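Local coordinates for periplasmic binding protein (Agrobacterium tumefaciens str. B6, PDB 5L9G) that binds mannopine as a periplasmic solute-binding protein and probably delivers it to an ABC transporter for uptake, at residues N59-V67 with D83-V92; P173-L181 with A317-W327. One frame throughout, in Å; residues are numbered along the deposited sequence.

Contact 1: residues N59-V67 with D83-V92; sequences NWAEARAQV and DEPQAKAAGV. With MO0 (mannopine), chain C.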
loop_
_atom_site.group_PDB
_atom_site.type_symbol
_atom_site.label_atom_id
_atom_site.label_comp_id
_atom_site.label_asym_id
_atom_site.label_seq_id
_atom_site.Cartn_x
_atom_site.Cartn_y
_atom_site.Cartn_z
ATOM N N ASN A 59 0.557 -9.541 5.858
ATOM C CA ASN A 59 -0.471 -9.119 6.818
ATOM C C ASN A 59 0.137 -8.693 8.153
ATOM O O ASN A 59 0.920 -9.452 8.715
ATOM C CB ASN A 59 -1.464 -10.279 6.999
ATOM C CG ASN A 59 -2.769 -9.933 7.668
ATOM O OD1 ASN A 59 -2.829 -9.160 8.624
ATOM N ND2 ASN A 59 -3.847 -10.540 7.209
ATOM N N TRP A 60 -0.225 -7.480 8.664
ATOM C CA TRP A 60 0.263 -6.953 9.954
ATOM C C TRP A 60 0.036 -7.966 11.094
ATOM O O TRP A 60 0.792 -7.975 12.070
ATOM C CB TRP A 60 -0.414 -5.608 10.297
ATOM C CG TRP A 60 -1.802 -5.761 10.853
ATOM C CD1 TRP A 60 -2.953 -5.921 10.142
ATOM C CD2 TRP A 60 -2.168 -5.859 12.238
ATOM N NE1 TRP A 60 -4.022 -6.079 10.998
ATOM C CE2 TRP A 60 -3.565 -6.066 12.289
ATOM C CE3 TRP A 60 -1.443 -5.843 13.443
ATOM C CZ2 TRP A 60 -4.260 -6.205 13.499
ATOM C CZ3 TRP A 60 -2.132 -5.981 14.644
ATOM C CH2 TRP A 60 -3.521 -6.164 14.665
ATOM N N ALA A 61 -1.023 -8.808 10.970
ATOM C CA ALA A 61 -1.352 -9.828 11.968
ATOM C C ALA A 61 -0.213 -10.859 12.176
ATOM O O ALA A 61 -0.146 -11.487 13.233
ATOM C CB ALA A 61 -2.663 -10.514 11.612
ATOM N N GLU A 62 0.715 -10.979 11.199
ATOM C CA GLU A 62 1.881 -11.866 11.299
ATOM C C GLU A 62 2.866 -11.284 12.331
ATOM O O GLU A 62 3.494 -12.036 13.083
ATOM C CB GLU A 62 2.561 -12.042 9.931
ATOM C CG GLU A 62 1.672 -12.660 8.846
ATOM C CD GLU A 62 2.331 -12.801 7.481
ATOM O OE1 GLU A 62 3.434 -13.399 7.436
ATOM O OE2 GLU A 62 1.787 -12.269 6.476
ATOM N N ALA A 63 2.960 -9.931 12.399
ATOM C CA ALA A 63 3.805 -9.249 13.391
ATOM C C ALA A 63 3.168 -9.432 14.776
ATOM O O ALA A 63 3.889 -9.635 15.763
ATOM C CB ALA A 63 3.920 -7.769 13.053
ATOM N N ARG A 64 1.808 -9.404 14.831
ATOM C CA ARG A 64 1.043 -9.631 16.062
ATOM C C ARG A 64 1.292 -11.046 16.590
ATOM O O ARG A 64 1.545 -11.200 17.788
ATOM C CB ARG A 64 -0.460 -9.366 15.853
ATOM C CG ARG A 64 -1.257 -9.478 17.167
ATOM C CD ARG A 64 -2.726 -9.134 17.052
ATOM N NE ARG A 64 -3.392 -9.908 16.004
ATOM C CZ ARG A 64 -4.661 -9.749 15.646
ATOM N NH1 ARG A 64 -5.428 -8.861 16.270
ATOM N NH2 ARG A 64 -5.178 -10.488 14.673
ATOM N N ALA A 65 1.268 -12.068 15.692
ATOM C CA ALA A 65 1.525 -13.475 16.051
ATOM C C ALA A 65 2.897 -13.658 16.681
ATOM O O ALA A 65 3.011 -14.427 17.644
ATOM C CB ALA A 65 1.378 -14.378 14.838
ATOM N N GLN A 66 3.929 -12.928 16.184
ATOM C CA GLN A 66 5.284 -12.976 16.761
ATOM C C GLN A 66 5.278 -12.416 18.189
ATOM O O GLN A 66 5.904 -13.001 19.076
ATOM C CB GLN A 66 6.287 -12.195 15.900
ATOM C CG GLN A 66 6.679 -12.915 14.617
ATOM C CD GLN A 66 7.987 -12.441 14.036
ATOM O OE1 GLN A 66 8.734 -11.655 14.633
ATOM N NE2 GLN A 66 8.321 -12.964 12.873
ATOM N N VAL A 67 4.538 -11.304 18.417
ATOM C CA VAL A 67 4.423 -10.677 19.739
ATOM C C VAL A 67 3.669 -11.620 20.698
ATOM O O VAL A 67 4.145 -11.862 21.806
ATOM C CB VAL A 67 3.797 -9.250 19.662
ATOM C CG1 VAL A 67 3.571 -8.655 21.054
ATOM C CG2 VAL A 67 4.667 -8.314 18.826
ATOM N N ASP A 83 -2.848 0.474 8.835
ATOM C CA ASP A 83 -2.731 -0.667 9.758
ATOM C C ASP A 83 -2.069 -0.218 11.060
ATOM O O ASP A 83 -2.148 -0.934 12.060
ATOM C CB ASP A 83 -1.910 -1.823 9.138
ATOM C CG ASP A 83 -2.742 -2.771 8.302
ATOM O OD1 ASP A 83 -3.960 -2.894 8.571
ATOM O OD2 ASP A 83 -2.175 -3.397 7.391
ATOM N N GLU A 84 -1.405 0.956 11.045
ATOM C CA GLU A 84 -0.712 1.503 12.213
ATOM C C GLU A 84 -1.643 1.658 13.448
ATOM O O GLU A 84 -1.247 1.199 14.521
ATOM C CB GLU A 84 0.029 2.813 11.860
ATOM C CG GLU A 84 0.848 3.391 13.010
ATOM C CD GLU A 84 0.157 4.380 13.939
ATOM O OE1 GLU A 84 0.737 4.637 15.013
ATOM O OE2 GLU A 84 -0.904 4.948 13.588
ATOM N N PRO A 85 -2.871 2.226 13.344
ATOM C CA PRO A 85 -3.709 2.342 14.555
ATOM C C PRO A 85 -4.044 1.004 15.224
ATOM O O PRO A 85 -3.860 0.888 16.437
ATOM C CB PRO A 85 -4.952 3.087 14.062
ATOM C CG PRO A 85 -4.506 3.813 12.813
ATOM C CD PRO A 85 -3.528 2.862 12.177
ATOM N N GLN A 86 -4.482 -0.016 14.447
ATOM C CA GLN A 86 -4.826 -1.324 15.025
ATOM C C GLN A 86 -3.595 -2.090 15.541
ATOM O O GLN A 86 -3.708 -2.784 16.557
ATOM C CB GLN A 86 -5.689 -2.178 14.079
ATOM C CG GLN A 86 -5.027 -2.651 12.777
ATOM C CD GLN A 86 -5.965 -3.505 11.957
ATOM O OE1 GLN A 86 -6.802 -4.257 12.482
ATOM N NE2 GLN A 86 -5.874 -3.378 10.650
ATOM N N ALA A 87 -2.424 -1.935 14.875
ATOM C CA ALA A 87 -1.172 -2.568 15.325
ATOM C C ALA A 87 -0.723 -1.943 16.650
ATOM O O ALA A 87 -0.377 -2.675 17.586
ATOM C CB ALA A 87 -0.086 -2.416 14.266
ATOM N N LYS A 88 -0.786 -0.594 16.750
ATOM C CA LYS A 88 -0.434 0.146 17.971
ATOM C C LYS A 88 -1.366 -0.229 19.144
ATOM O O LYS A 88 -0.890 -0.417 20.267
ATOM C CB LYS A 88 -0.474 1.667 17.700
ATOM C CG LYS A 88 -0.053 2.530 18.896
ATOM C CD LYS A 88 0.458 3.904 18.473
ATOM C CE LYS A 88 -0.602 4.867 18.024
ATOM N NZ LYS A 88 0.003 6.026 17.324
ATOM N N ALA A 89 -2.678 -0.363 18.870
ATOM C CA ALA A 89 -3.691 -0.724 19.884
ATOM C C ALA A 89 -3.504 -2.156 20.394
ATOM O O ALA A 89 -3.730 -2.427 21.583
ATOM C CB ALA A 89 -5.090 -0.554 19.301
ATOM N N ALA A 90 -3.051 -3.061 19.507
ATOM C CA ALA A 90 -2.795 -4.463 19.849
ATOM C C ALA A 90 -1.444 -4.677 20.575
ATOM O O ALA A 90 -1.113 -5.811 20.926
ATOM C CB ALA A 90 -2.883 -5.330 18.602
ATOM N N GLY A 91 -0.701 -3.592 20.803
ATOM C CA GLY A 91 0.600 -3.618 21.468
ATOM C C GLY A 91 1.688 -4.278 20.645
ATOM O O GLY A 91 2.602 -4.894 21.200
ATOM N N VAL A 92 1.608 -4.143 19.312
ATOM C CA VAL A 92 2.556 -4.757 18.373
ATOM C C VAL A 92 3.745 -3.824 18.059
ATOM O O VAL A 92 4.798 -4.296 17.625
ATOM C CB VAL A 92 1.799 -5.247 17.098
ATOM C CG1 VAL A 92 2.734 -5.862 16.054
ATOM C CG2 VAL A 92 0.717 -6.245 17.484
HETATM O OAB MO0 C . 0.611 -3.124 6.683
HETATM C CAF MO0 C . 0.899 -4.403 6.189
HETATM C CAG MO0 C . 0.720 -4.519 4.686
HETATM O OAC MO0 C . -0.588 -4.864 4.391
HETATM C CAH MO0 C . 1.233 -3.338 3.900
HETATM O OAM MO0 C . 2.555 -3.068 4.189
HETATM C CAI MO0 C . 1.012 -3.407 2.389
HETATM O OAD MO0 C . 1.688 -4.494 1.833
HETATM C CAJ MO0 C . 1.329 -2.109 1.705
HETATM O OAE MO0 C . 0.525 -1.096 2.240
HETATM C CAK MO0 C . 1.234 -2.152 0.172
HETATM N N MO0 C . 2.470 -1.600 -0.398
HETATM C CA MO0 C . 2.379 -1.383 -1.863
HETATM C C MO0 C . 3.117 -2.477 -2.595
HETATM O O MO0 C . 3.560 -3.454 -1.955
HETATM C CB MO0 C . 2.865 -0.019 -2.294
HETATM C CG MO0 C . 4.374 0.092 -2.304
HETATM C CD MO0 C . 4.865 1.495 -2.228
HETATM O OE1 MO0 C . 5.274 2.110 -3.419
HETATM N NE2 MO0 C . 4.942 2.141 -1.171
HETATM O OXT MO0 C . 3.240 -2.461 -3.861
HETATM O O HOH W 1 -1.946 -6.041 6.765
#
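Two partners hold Asp83 OD2: OAB of mannopine donates to it over 2.9 Å, and a water donates over 2.7 Å while accepting from Trp60 N. That water is also hydrogen-bonded to mannopine OAC, so Trp60 reaches the ligand through water while Asp83 takes it directly, as one of the residues lining the opine pocket. The other carboxylate oxygen, OD1, accepts from Gln86 NE2 over 2.9 Å, on its anti side but tilted out of the carboxylate plane, with a bent N-H...O angle of 133°. Gln86 is thus a second-shell residue, and its bond would limit rotation of the carboxylate.

The same glutamine covers one face of the Trp60 indole. Its CG makes a CH-pi contact 4.1 Å from the centroid of the six-membered ring, and its amide plane lies 35° from the ring; Trp60 NE1 and Gln86 NE2, both donors, come close without bonding. With CG between its own backbone N and carbonyl carbon (chi1 79°), Trp60 sends the indole across to the second helix, where CE3 meets Ala87 CB at 3.8 Å. Ala90 CB and Val92 CG2 reach the ring edge. Val92 forks between Ala63 CB, which touches CG1 at 3.7 Å, and the Arg64 stem, which lies against CG2. Asn59 and Glu62 close the N-terminus of helix 61-69 in a capping box; Gly91 ends helix 84-89 in a Schellman motif.

Helix 61-69 is the crossover from strand 52-56 to strand 76-80, which flank strand 23-27 and run parallel to it, with Ala63 resting on Ile77, while Pro85 and Gln86 of helix 84-89 pack on helix 324-343.

Contact 2: residues P173-L181 with A317-W327; sequences PRDKVYEFL and AVQYSVDPNFW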
loop_
_atom_site.group_PDB
_atom_site.type_symbol
_atom_site.label_atom_id
_atom_site.label_comp_id
_atom_site.label_asym_id
_atom_site.label_seq_id
_atom_site.Cartn_x
_atom_site.Cartn_y
_atom_site.Cartn_z
ATOM N N PRO A 173 -19.231 10.396 -4.007
ATOM C CA PRO A 173 -18.140 11.264 -4.499
ATOM C C PRO A 173 -16.834 10.968 -3.733
ATOM O O PRO A 173 -16.884 10.591 -2.552
ATOM C CB PRO A 173 -18.662 12.684 -4.234
ATOM C CG PRO A 173 -20.145 12.530 -4.026
ATOM C CD PRO A 173 -20.325 11.187 -3.406
ATOM N N ARG A 174 -15.674 11.076 -4.416
ATOM C CA ARG A 174 -14.362 10.798 -3.813
ATOM C C ARG A 174 -14.131 11.513 -2.488
ATOM O O ARG A 174 -13.540 10.932 -1.582
ATOM C CB ARG A 174 -13.223 11.130 -4.789
ATOM C CG ARG A 174 -13.053 10.078 -5.864
ATOM C CD ARG A 174 -11.833 10.334 -6.715
ATOM N NE ARG A 174 -11.959 11.509 -7.588
ATOM C CZ ARG A 174 -12.270 11.460 -8.880
ATOM N NH1 ARG A 174 -12.546 10.299 -9.461
ATOM N NH2 ARG A 174 -12.308 12.572 -9.602
ATOM N N ASP A 175 -14.606 12.770 -2.369
ATOM C CA ASP A 175 -14.414 13.549 -1.147
ATOM C C ASP A 175 -15.377 13.149 -0.001
ATOM O O ASP A 175 -15.301 13.722 1.093
ATOM C CB ASP A 175 -14.495 15.059 -1.468
ATOM C CG ASP A 175 -15.840 15.571 -1.984
ATOM O OD1 ASP A 175 -16.632 14.753 -2.528
ATOM O OD2 ASP A 175 -16.084 16.789 -1.884
ATOM N N LYS A 176 -16.298 12.196 -0.263
ATOM C CA LYS A 176 -17.305 11.733 0.708
ATOM C C LYS A 176 -17.177 10.222 1.048
ATOM O O LYS A 176 -18.030 9.684 1.757
ATOM C CB LYS A 176 -18.736 12.058 0.237
ATOM C CG LYS A 176 -18.993 13.533 -0.068
ATOM C CD LYS A 176 -19.692 14.245 1.069
ATOM C CE LYS A 176 -20.039 15.675 0.719
ATOM N NZ LYS A 176 -18.851 16.574 0.777
ATOM N N VAL A 177 -16.141 9.540 0.544
ATOM C CA VAL A 177 -15.955 8.105 0.802
ATOM C C VAL A 177 -16.144 7.742 2.282
ATOM O O VAL A 177 -16.906 6.827 2.614
ATOM C CB VAL A 177 -14.579 7.585 0.269
ATOM C CG1 VAL A 177 -14.268 6.181 0.787
ATOM C CG2 VAL A 177 -14.538 7.601 -1.250
ATOM N N TYR A 178 -15.439 8.458 3.163
ATOM C CA TYR A 178 -15.430 8.118 4.579
ATOM C C TYR A 178 -16.607 8.681 5.345
ATOM O O TYR A 178 -16.922 8.153 6.410
ATOM C CB TYR A 178 -14.090 8.466 5.205
ATOM C CG TYR A 178 -12.973 7.627 4.623
ATOM C CD1 TYR A 178 -12.852 6.276 4.939
ATOM C CD2 TYR A 178 -12.082 8.162 3.695
ATOM C CE1 TYR A 178 -11.816 5.495 4.406
ATOM C CE2 TYR A 178 -11.026 7.402 3.185
ATOM C CZ TYR A 178 -10.902 6.067 3.540
ATOM O OH TYR A 178 -9.871 5.309 3.033
ATOM N N GLU A 179 -17.312 9.678 4.777
ATOM C CA GLU A 179 -18.549 10.183 5.357
ATOM C C GLU A 179 -19.608 9.093 5.123
ATOM O O GLU A 179 -20.373 8.779 6.027
ATOM C CB GLU A 179 -18.961 11.493 4.672
ATOM C CG GLU A 179 -18.162 12.698 5.133
ATOM C CD GLU A 179 -18.620 14.016 4.537
ATOM O OE1 GLU A 179 -19.848 14.263 4.495
ATOM O OE2 GLU A 179 -17.747 14.802 4.102
ATOM N N PHE A 180 -19.601 8.478 3.922
ATOM C CA PHE A 180 -20.504 7.389 3.546
ATOM C C PHE A 180 -20.263 6.167 4.432
ATOM O O PHE A 180 -21.225 5.572 4.917
ATOM C CB PHE A 180 -20.334 7.010 2.063
ATOM C CG PHE A 180 -21.202 5.861 1.596
ATOM C CD1 PHE A 180 -22.556 6.047 1.351
ATOM C CD2 PHE A 180 -20.669 4.590 1.426
ATOM C CE1 PHE A 180 -23.359 4.987 0.927
ATOM C CE2 PHE A 180 -21.476 3.527 1.006
ATOM C CZ PHE A 180 -22.815 3.734 0.760
ATOM N N LEU A 181 -18.971 5.807 4.652
ATOM C CA LEU A 181 -18.579 4.662 5.476
ATOM C C LEU A 181 -18.630 4.948 6.991
ATOM O O LEU A 181 -18.370 4.039 7.786
ATOM C CB LEU A 181 -17.179 4.180 5.071
ATOM C CG LEU A 181 -17.009 3.571 3.668
ATOM C CD1 LEU A 181 -15.553 3.250 3.406
ATOM C CD2 LEU A 181 -17.888 2.324 3.469
ATOM N N ALA A 317 -5.409 15.002 -7.899
ATOM C CA ALA A 317 -6.689 15.617 -8.265
ATOM C C ALA A 317 -7.818 14.614 -8.536
ATOM O O ALA A 317 -8.980 14.955 -8.320
ATOM C CB ALA A 317 -6.511 16.535 -9.464
ATOM N N VAL A 318 -7.481 13.378 -8.974
ATOM C CA VAL A 318 -8.491 12.363 -9.303
ATOM C C VAL A 318 -8.522 11.212 -8.295
ATOM O O VAL A 318 -9.220 10.213 -8.510
ATOM C CB VAL A 318 -8.367 11.854 -10.762
ATOM C CG1 VAL A 318 -8.639 12.998 -11.745
ATOM C CG2 VAL A 318 -7.006 11.186 -11.022
ATOM N N GLN A 319 -7.799 11.390 -7.172
ATOM C CA GLN A 319 -7.710 10.403 -6.106
ATOM C C GLN A 319 -8.348 10.936 -4.824
ATOM O O GLN A 319 -8.801 12.079 -4.754
ATOM C CB GLN A 319 -6.216 10.059 -5.826
ATOM C CG GLN A 319 -5.532 9.309 -6.962
ATOM C CD GLN A 319 -4.125 8.951 -6.589
ATOM O OE1 GLN A 319 -3.883 7.960 -5.887
ATOM N NE2 GLN A 319 -3.175 9.804 -6.975
ATOM N N TYR A 320 -8.399 10.089 -3.811
ATOM C CA TYR A 320 -8.819 10.487 -2.471
ATOM C C TYR A 320 -7.787 9.801 -1.553
ATOM O O TYR A 320 -7.276 8.739 -1.914
ATOM C CB TYR A 320 -10.272 10.052 -2.162
ATOM C CG TYR A 320 -10.390 8.561 -1.972
ATOM C CD1 TYR A 320 -10.366 7.697 -3.064
ATOM C CD2 TYR A 320 -10.401 8.001 -0.697
ATOM C CE1 TYR A 320 -10.382 6.318 -2.894
ATOM C CE2 TYR A 320 -10.382 6.624 -0.515
ATOM C CZ TYR A 320 -10.402 5.788 -1.618
ATOM O OH TYR A 320 -10.387 4.431 -1.451
ATOM N N SER A 321 -7.466 10.413 -0.404
ATOM C CA SER A 321 -6.482 9.836 0.523
ATOM C C SER A 321 -7.093 8.793 1.441
ATOM O O SER A 321 -8.233 8.957 1.891
ATOM C CB SER A 321 -5.819 10.923 1.357
ATOM O OG SER A 321 -4.910 11.692 0.590
ATOM N N VAL A 322 -6.318 7.733 1.764
ATOM C CA VAL A 322 -6.770 6.734 2.751
ATOM C C VAL A 322 -7.008 7.480 4.084
ATOM O O VAL A 322 -6.289 8.441 4.375
ATOM C CB VAL A 322 -5.752 5.552 2.898
ATOM C CG1 VAL A 322 -4.397 6.025 3.425
ATOM C CG2 VAL A 322 -6.302 4.412 3.759
ATOM N N ASP A 323 -8.007 7.061 4.872
ATOM C CA ASP A 323 -8.253 7.696 6.153
ATOM C C ASP A 323 -7.929 6.729 7.278
ATOM O O ASP A 323 -8.737 5.846 7.570
ATOM C CB ASP A 323 -9.692 8.241 6.278
ATOM C CG ASP A 323 -9.961 9.064 7.535
ATOM O OD1 ASP A 323 -9.031 9.197 8.384
ATOM O OD2 ASP A 323 -11.091 9.555 7.679
ATOM N N PRO A 324 -6.755 6.889 7.927
ATOM C CA PRO A 324 -6.396 5.978 9.037
ATOM C C PRO A 324 -7.396 6.009 10.197
ATOM O O PRO A 324 -7.533 4.995 10.879
ATOM C CB PRO A 324 -5.010 6.450 9.471
ATOM C CG PRO A 324 -4.483 7.237 8.310
ATOM C CD PRO A 324 -5.690 7.881 7.681
ATOM N N ASN A 325 -8.104 7.145 10.412
ATOM C CA ASN A 325 -9.120 7.264 11.470
ATOM C C ASN A 325 -10.274 6.283 11.246
ATOM O O ASN A 325 -10.764 5.718 12.217
ATOM C CB ASN A 325 -9.633 8.700 11.596
ATOM C CG ASN A 325 -8.590 9.715 12.021
ATOM O OD1 ASN A 325 -8.620 10.880 11.610
ATOM N ND2 ASN A 325 -7.632 9.305 12.838
ATOM N N PHE A 326 -10.670 6.044 9.969
ATOM C CA PHE A 326 -11.717 5.075 9.644
ATOM C C PHE A 326 -11.227 3.677 10.040
ATOM O O PHE A 326 -11.946 2.925 10.700
ATOM C CB PHE A 326 -12.052 5.080 8.139
ATOM C CG PHE A 326 -12.989 3.956 7.750
ATOM C CD1 PHE A 326 -14.362 4.060 7.978
ATOM C CD2 PHE A 326 -12.499 2.779 7.195
ATOM C CE1 PHE A 326 -15.219 3.003 7.665
ATOM C CE2 PHE A 326 -13.360 1.722 6.886
ATOM C CZ PHE A 326 -14.714 1.842 7.121
ATOM N N TRP A 327 -10.004 3.330 9.594
ATOM C CA TRP A 327 -9.388 2.036 9.845
ATOM C C TRP A 327 -9.080 1.815 11.330
ATOM O O TRP A 327 -9.160 0.681 11.792
ATOM C CB TRP A 327 -8.184 1.843 8.925
ATOM C CG TRP A 327 -8.663 1.686 7.512
ATOM C CD1 TRP A 327 -8.767 2.667 6.569
ATOM C CD2 TRP A 327 -9.340 0.543 6.980
ATOM N NE1 TRP A 327 -9.391 2.175 5.442
ATOM C CE2 TRP A 327 -9.756 0.871 5.670
ATOM C CE3 TRP A 327 -9.586 -0.756 7.465
ATOM C CZ2 TRP A 327 -10.445 -0.033 4.857
ATOM C CZ3 TRP A 327 -10.255 -1.654 6.651
ATOM C CH2 TRP A 327 -10.658 -1.299 5.356
HETATM O O HOH W 2 -10.549 13.591 -6.353
#
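Tyr178 presses its ring onto Asp323, whose CB sits over the centre of one face, 3.5 Å from the centroid. The phenol oxygen then accepts from Asp323 N over 3.2 Å with an N-H...O angle of 151°, so one residue meets the tyrosine at both its face and its hydroxyl. Phe326 CB touches Tyr178 CD1 at 3.5 Å; the two rings meet obliquely. Farther along, Leu181 CB packs on Phe326 CE1 at 3.5 Å.

Val177 packs on two aromatic rings, which also touch each other, Tyr178 CE2 meeting the edge of Tyr320: CG1 lies over the other face of Tyr178, and CG2 makes a CH-pi contact with Tyr320, 4.2 Å from its centroid and nearly on the ring normal. Asp323 is the N-cap of helix 324-343: with CG anti to the backbone N (chi1 -173°), OD1 reaches forward over the first turn and accepts from Asn325 N, which approaches from above the carboxylate plane. Just before it, strand 320-321 runs parallel to strand 240-256, while helix 177-180 belongs to the connection between parallel strands 153-156 and 201-205.

At the far end, Arg174 bends over the chain so that Val318 O lies above one guanidinium face, 3.2 Å from NE but poorly angled for a bond. NE donates instead to a water at 2.8 Å, which in turn donates to Ala317 O and Gln319 O. A salt bridge from NH1 to Asp246 fixes the arginine from strand 240-256, and Glu164 OE1 of helix 162-169 is shared by Tyr178 OH and Trp327 NE1.

Contacts 1 and 2 lie with their centres 23 Å apart, yet they meet where Pro85 CG packs on Pro324 O at 3.8 Å. Helix 324-343 is the bridge: its first turn belongs to contact 2, and farther on it carries Ala328 and Ala331 against helix 84-89 of contact 1. Strand 240-256 is a second connection, pairing with strand 76-80 beneath contact 1 and with strand 320-321 of contact 2, and carrying Asp252, which is hydrogen-bonded to mannopine. Contact 1 reaches mannopine directly, through Asp83, whereas in contact 2 the Val322 side chain stays about 9 Å from the opine. Ile160 touches both Asp83 and Trp327.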